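Local coordinates for BIFUNCTIONAL PROTEIN Proline utilization A (PutA) (Corynebacterium freiburgense, PDB 5UX5), which probably catalyses both steps of proline oxidation to glutamate, pairing an FAD-dependent proline dehydrogenase with an NAD-dependent aldehyde dehydrogenase in one chain, at residues A[16-21]-A[449-454]; A[329-334]-A[445-450]. All coordinates share one frame; numbering follows the deposited sequence.

Interaction 1: residues A[16-21]-A[449-454]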
# COMPACT_ATOMS: atom_id res chain seq x y z
N ASP A 16 42.83 17.83 5.08
CA ASP A 16 43.57 16.77 5.78
C ASP A 16 43.48 15.45 5.02
O ASP A 16 44.50 14.78 4.81
CB ASP A 16 43.08 16.64 7.22
CG ASP A 16 43.43 17.85 8.06
OD1 ASP A 16 44.47 18.48 7.77
OD2 ASP A 16 42.66 18.19 8.98
N LEU A 17 42.28 15.06 4.60
CA LEU A 17 42.12 13.82 3.84
C LEU A 17 42.97 13.83 2.55
O LEU A 17 43.60 12.83 2.21
CB LEU A 17 40.64 13.59 3.51
CG LEU A 17 39.86 12.78 4.52
CD1 LEU A 17 38.47 12.53 4.02
CD2 LEU A 17 40.55 11.45 4.72
N GLU A 18 42.96 14.94 1.81
CA GLU A 18 43.82 15.03 0.63
C GLU A 18 45.29 14.80 0.98
O GLU A 18 46.01 14.12 0.24
CB GLU A 18 43.65 16.37 -0.09
CG GLU A 18 42.45 16.36 -1.06
CD GLU A 18 41.18 16.94 -0.49
OE1 GLU A 18 40.21 17.08 -1.27
OE2 GLU A 18 41.12 17.20 0.73
N ASN A 19 45.76 15.34 2.11
CA ASN A 19 47.16 15.16 2.45
C ASN A 19 47.45 13.75 2.95
O ASN A 19 48.52 13.19 2.66
CB ASN A 19 47.59 16.20 3.49
CG ASN A 19 47.49 17.64 2.99
OD1 ASN A 19 47.67 17.93 1.79
ND2 ASN A 19 47.19 18.56 3.91
N LEU A 20 46.50 13.13 3.65
CA LEU A 20 46.73 11.80 4.21
C LEU A 20 46.46 10.69 3.22
O LEU A 20 46.72 9.52 3.53
CB LEU A 20 45.86 11.61 5.46
CG LEU A 20 46.00 12.63 6.59
CD1 LEU A 20 45.04 12.31 7.68
CD2 LEU A 20 47.42 12.67 7.18
N GLN A 21 46.03 11.04 2.01
CA GLN A 21 45.47 10.06 1.07
C GLN A 21 46.40 8.88 0.84
O GLN A 21 45.95 7.72 0.80
CB GLN A 21 45.16 10.77 -0.24
CG GLN A 21 44.01 10.21 -1.00
CD GLN A 21 43.68 11.05 -2.21
OE1 GLN A 21 42.51 11.35 -2.48
NE2 GLN A 21 44.71 11.43 -2.97
N ALA A 449 37.63 13.12 -3.18
CA ALA A 449 37.38 14.34 -3.93
C ALA A 449 35.90 14.76 -3.89
O ALA A 449 35.61 15.97 -3.90
CB ALA A 449 37.84 14.16 -5.38
N GLN A 450 34.96 13.81 -3.85
CA GLN A 450 33.55 14.19 -3.85
C GLN A 450 32.99 14.48 -2.46
O GLN A 450 31.88 15.00 -2.36
CB GLN A 450 32.71 13.10 -4.52
CG GLN A 450 33.03 12.90 -5.98
CD GLN A 450 33.01 14.20 -6.78
OE1 GLN A 450 32.05 14.97 -6.72
NE2 GLN A 450 34.08 14.45 -7.53
N ARG A 451 33.77 14.19 -1.42
CA ARG A 451 33.34 14.31 -0.02
C ARG A 451 32.49 15.54 0.29
O ARG A 451 31.44 15.43 0.91
CB ARG A 451 34.62 14.29 0.83
CG ARG A 451 34.55 14.95 2.17
CD ARG A 451 35.93 14.96 2.79
NE ARG A 451 36.95 15.07 1.76
CZ ARG A 451 38.13 15.67 1.92
NH1 ARG A 451 38.47 16.21 3.08
NH2 ARG A 451 38.97 15.72 0.90
N TRP A 452 32.92 16.73 -0.13
CA TRP A 452 32.19 17.95 0.21
C TRP A 452 31.14 18.33 -0.82
O TRP A 452 30.35 19.24 -0.58
CB TRP A 452 33.16 19.12 0.38
CG TRP A 452 34.31 18.84 1.31
CD1 TRP A 452 35.63 18.75 0.99
CD2 TRP A 452 34.23 18.61 2.73
NE1 TRP A 452 36.38 18.47 2.10
CE2 TRP A 452 35.54 18.38 3.18
CE3 TRP A 452 33.18 18.58 3.65
CZ2 TRP A 452 35.82 18.12 4.52
CZ3 TRP A 452 33.47 18.32 4.96
CH2 TRP A 452 34.78 18.10 5.39
N LYS A 453 31.13 17.66 -1.96
CA LYS A 453 30.29 18.04 -3.09
C LYS A 453 28.98 17.26 -3.16
O LYS A 453 28.04 17.73 -3.80
CB LYS A 453 31.10 17.87 -4.38
CG LYS A 453 32.50 18.53 -4.27
CD LYS A 453 33.35 18.44 -5.54
CE LYS A 453 34.24 19.64 -5.67
NZ LYS A 453 34.16 20.29 -7.02
N VAL A 454 28.89 16.11 -2.50
CA VAL A 454 27.67 15.31 -2.50
C VAL A 454 26.54 16.07 -1.82
O VAL A 454 26.75 16.99 -1.02
CB VAL A 454 27.92 13.96 -1.82
CG1 VAL A 454 28.84 13.12 -2.69
CG2 VAL A 454 28.47 14.18 -0.42
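Arg451 reaches across to helix 16-31 and lays its guanidinium against Leu17 and Glu18. Leu17 comes over one face, offset toward the rim, with CB 3.4 Å from Arg451 NH1; farther along the same side chain, Leu17 CD1 packs 3.7 Å from Arg451 CD. Glu18 approaches the guanidinium edge instead. Its OE2 makes a salt bridge with Arg451 NH2, modelled at 2.6 Å, but NH2 is placed too near the Glu18 carboxylate, so the length is uncertain. Carboxylate and guanidinium planes are turned 43° apart. The first bond of the Glu18 side chain runs alongside the contact, and a bend at chi2 (97°) brings the carboxylate in. Leu17 also touches Asp335 on helix 323-337 and Ser359 on helix 354-367, two of the outer helices of the TIM barrel of the proline dehydrogenase module, so helix 16-31 is docked on the outside of that barrel. The opposite guanidinium face carries Trp452, whose NE1 lies 3.1 Å above the plane near the rim, while Arg451 CG sits over the centre of the indole. Asp335 makes a salt bridge with Arg451 NH1, and, as modelled, NH2 also bonds to Val448 O. Asp16, one residue before Leu17, forms a salt bridge with Arg367 at the end of helix 354-367.

Interaction 2: residues A[329-334]-A[445-450]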
# COMPACT_ATOMS: atom_id res chain seq x y z
N ASN A 329 29.99 10.53 1.32
CA ASN A 329 29.36 11.08 2.51
C ASN A 329 29.90 10.42 3.77
O ASN A 329 29.97 11.05 4.83
CB ASN A 329 27.84 10.92 2.41
CG ASN A 329 27.10 11.76 3.44
OD1 ASN A 329 27.46 12.90 3.69
ND2 ASN A 329 26.04 11.20 4.01
N PHE A 330 30.24 9.13 3.69
CA PHE A 330 30.88 8.47 4.82
C PHE A 330 32.16 9.20 5.20
O PHE A 330 32.43 9.44 6.38
CB PHE A 330 31.13 7.01 4.47
CG PHE A 330 31.33 6.10 5.65
CD1 PHE A 330 30.25 5.56 6.32
CD2 PHE A 330 32.61 5.76 6.08
CE1 PHE A 330 30.44 4.70 7.40
CE2 PHE A 330 32.80 4.90 7.15
CZ PHE A 330 31.72 4.37 7.80
N LEU A 331 32.95 9.60 4.20
CA LEU A 331 34.16 10.37 4.48
C LEU A 331 33.83 11.78 4.95
O LEU A 331 34.54 12.33 5.80
CB LEU A 331 35.06 10.40 3.26
CG LEU A 331 35.63 9.08 2.76
CD1 LEU A 331 36.17 9.27 1.37
CD2 LEU A 331 36.78 8.66 3.61
N ARG A 332 32.77 12.40 4.41
CA ARG A 332 32.43 13.75 4.86
C ARG A 332 32.00 13.75 6.32
O ARG A 332 32.41 14.62 7.10
CB ARG A 332 31.33 14.37 4.00
CG ARG A 332 30.91 15.76 4.48
CD ARG A 332 29.91 16.45 3.55
NE ARG A 332 28.73 15.61 3.32
CZ ARG A 332 27.65 15.95 2.63
NH1 ARG A 332 27.55 17.14 2.07
NH2 ARG A 332 26.65 15.09 2.49
N MET A 333 31.18 12.78 6.73
CA MET A 333 30.72 12.78 8.10
C MET A 333 31.85 12.48 9.07
O MET A 333 31.94 13.09 10.14
CB MET A 333 29.56 11.80 8.28
CG MET A 333 28.36 12.16 7.43
SD MET A 333 26.81 11.47 8.06
CE MET A 333 27.18 9.75 8.01
N MET A 334 32.72 11.55 8.71
CA MET A 334 33.92 11.28 9.49
C MET A 334 34.77 12.54 9.64
O MET A 334 35.14 12.94 10.76
CB MET A 334 34.69 10.18 8.77
CG MET A 334 35.91 9.67 9.39
SD MET A 334 36.49 8.50 8.17
CE MET A 334 36.95 9.63 6.90
N ARG A 445 40.09 7.15 -3.81
CA ARG A 445 40.57 8.46 -4.24
C ARG A 445 39.41 9.34 -4.70
O ARG A 445 39.33 10.53 -4.34
CB ARG A 445 41.58 8.31 -5.37
CG ARG A 445 42.93 7.72 -4.97
CD ARG A 445 43.89 7.69 -6.17
NE ARG A 445 44.78 6.55 -6.14
CZ ARG A 445 45.95 6.54 -5.51
NH1 ARG A 445 46.36 7.63 -4.87
NH2 ARG A 445 46.70 5.45 -5.53
N GLU A 446 38.50 8.78 -5.49
CA GLU A 446 37.39 9.56 -6.01
C GLU A 446 36.45 10.00 -4.89
O GLU A 446 35.91 11.11 -4.93
CB GLU A 446 36.64 8.77 -7.08
CG GLU A 446 35.63 9.60 -7.88
CD GLU A 446 36.28 10.73 -8.68
OE1 GLU A 446 37.41 10.52 -9.19
OE2 GLU A 446 35.68 11.83 -8.79
N SER A 447 36.22 9.13 -3.90
CA SER A 447 35.32 9.53 -2.82
C SER A 447 35.93 10.62 -1.96
O SER A 447 35.19 11.43 -1.38
CB SER A 447 34.94 8.31 -1.98
OG SER A 447 36.09 7.74 -1.40
N VAL A 448 37.26 10.68 -1.87
CA VAL A 448 37.91 11.77 -1.16
C VAL A 448 37.63 13.11 -1.84
O VAL A 448 37.38 14.13 -1.18
CB VAL A 448 39.42 11.49 -1.04
CG1 VAL A 448 40.19 12.74 -0.58
CG2 VAL A 448 39.67 10.33 -0.10
N ALA A 449 37.63 13.12 -3.18
CA ALA A 449 37.38 14.34 -3.93
C ALA A 449 35.90 14.76 -3.89
O ALA A 449 35.61 15.97 -3.90
CB ALA A 449 37.84 14.16 -5.38
N GLN A 450 34.96 13.81 -3.85
CA GLN A 450 33.55 14.19 -3.85
C GLN A 450 32.99 14.48 -2.46
O GLN A 450 31.88 15.00 -2.36
CB GLN A 450 32.71 13.10 -4.52
CG GLN A 450 33.03 12.90 -5.98
CD GLN A 450 33.01 14.20 -6.78
OE1 GLN A 450 32.05 14.97 -6.72
NE2 GLN A 450 34.08 14.45 -7.53
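Leu331 and Val448 mark the nearest approach of the two helical backbones, with CA 6.9 Å from CA. One methyl of Leu331 does nearly all the touching. With CG anti to the carbonyl carbon (chi1 -63°) and the chain extended beyond, Leu331 CD1 is carried against the Ser447-Val448 step of helix 438-450, 3.7 Å from Val448 N and 3.9 Å from Val448 CG2. Ser447 CB lies 3.7 Å from Leu331 CD1, and Ser447 OG meets the same methyl. That hydroxyl has its polar partner in its own helix, Phe444 O, so toward Leu331 it offers only packing, and no hydrogen bond joins the two segments. One residue on from Leu331, Arg332 uses NH2 to reach Ala455 O, beyond the end of the other segment. The side chain of Ser447 is about 9 Å from the bound FAD. Helix 323-337 belongs to the connection between barrel strands 293-298 and 345-350; Leu331 also touches helix 354-367 and Leu17 of helix 16-31, and Val448 meets Gln21 of that same helix.

From the N terminus, helix 16-31 comes first and meets its partner only after the chain has passed through the whole proline dehydrogenase barrel; interaction 1 closes that loop of more than 400 residues at 449-454. Interaction 2 opens at 329-334, late in the barrel, and closes at 445-450, so its shorter loop lies wholly within the longer one and the two do not cross. Both contacts finish at the end of helix 438-450 and share Ala449 and Gln450, with centres about 5 Å apart. Trp452 packs on Arg332, bridging the contacts. Together they tie helices 16-31, 323-337 and 438-450 into one cluster.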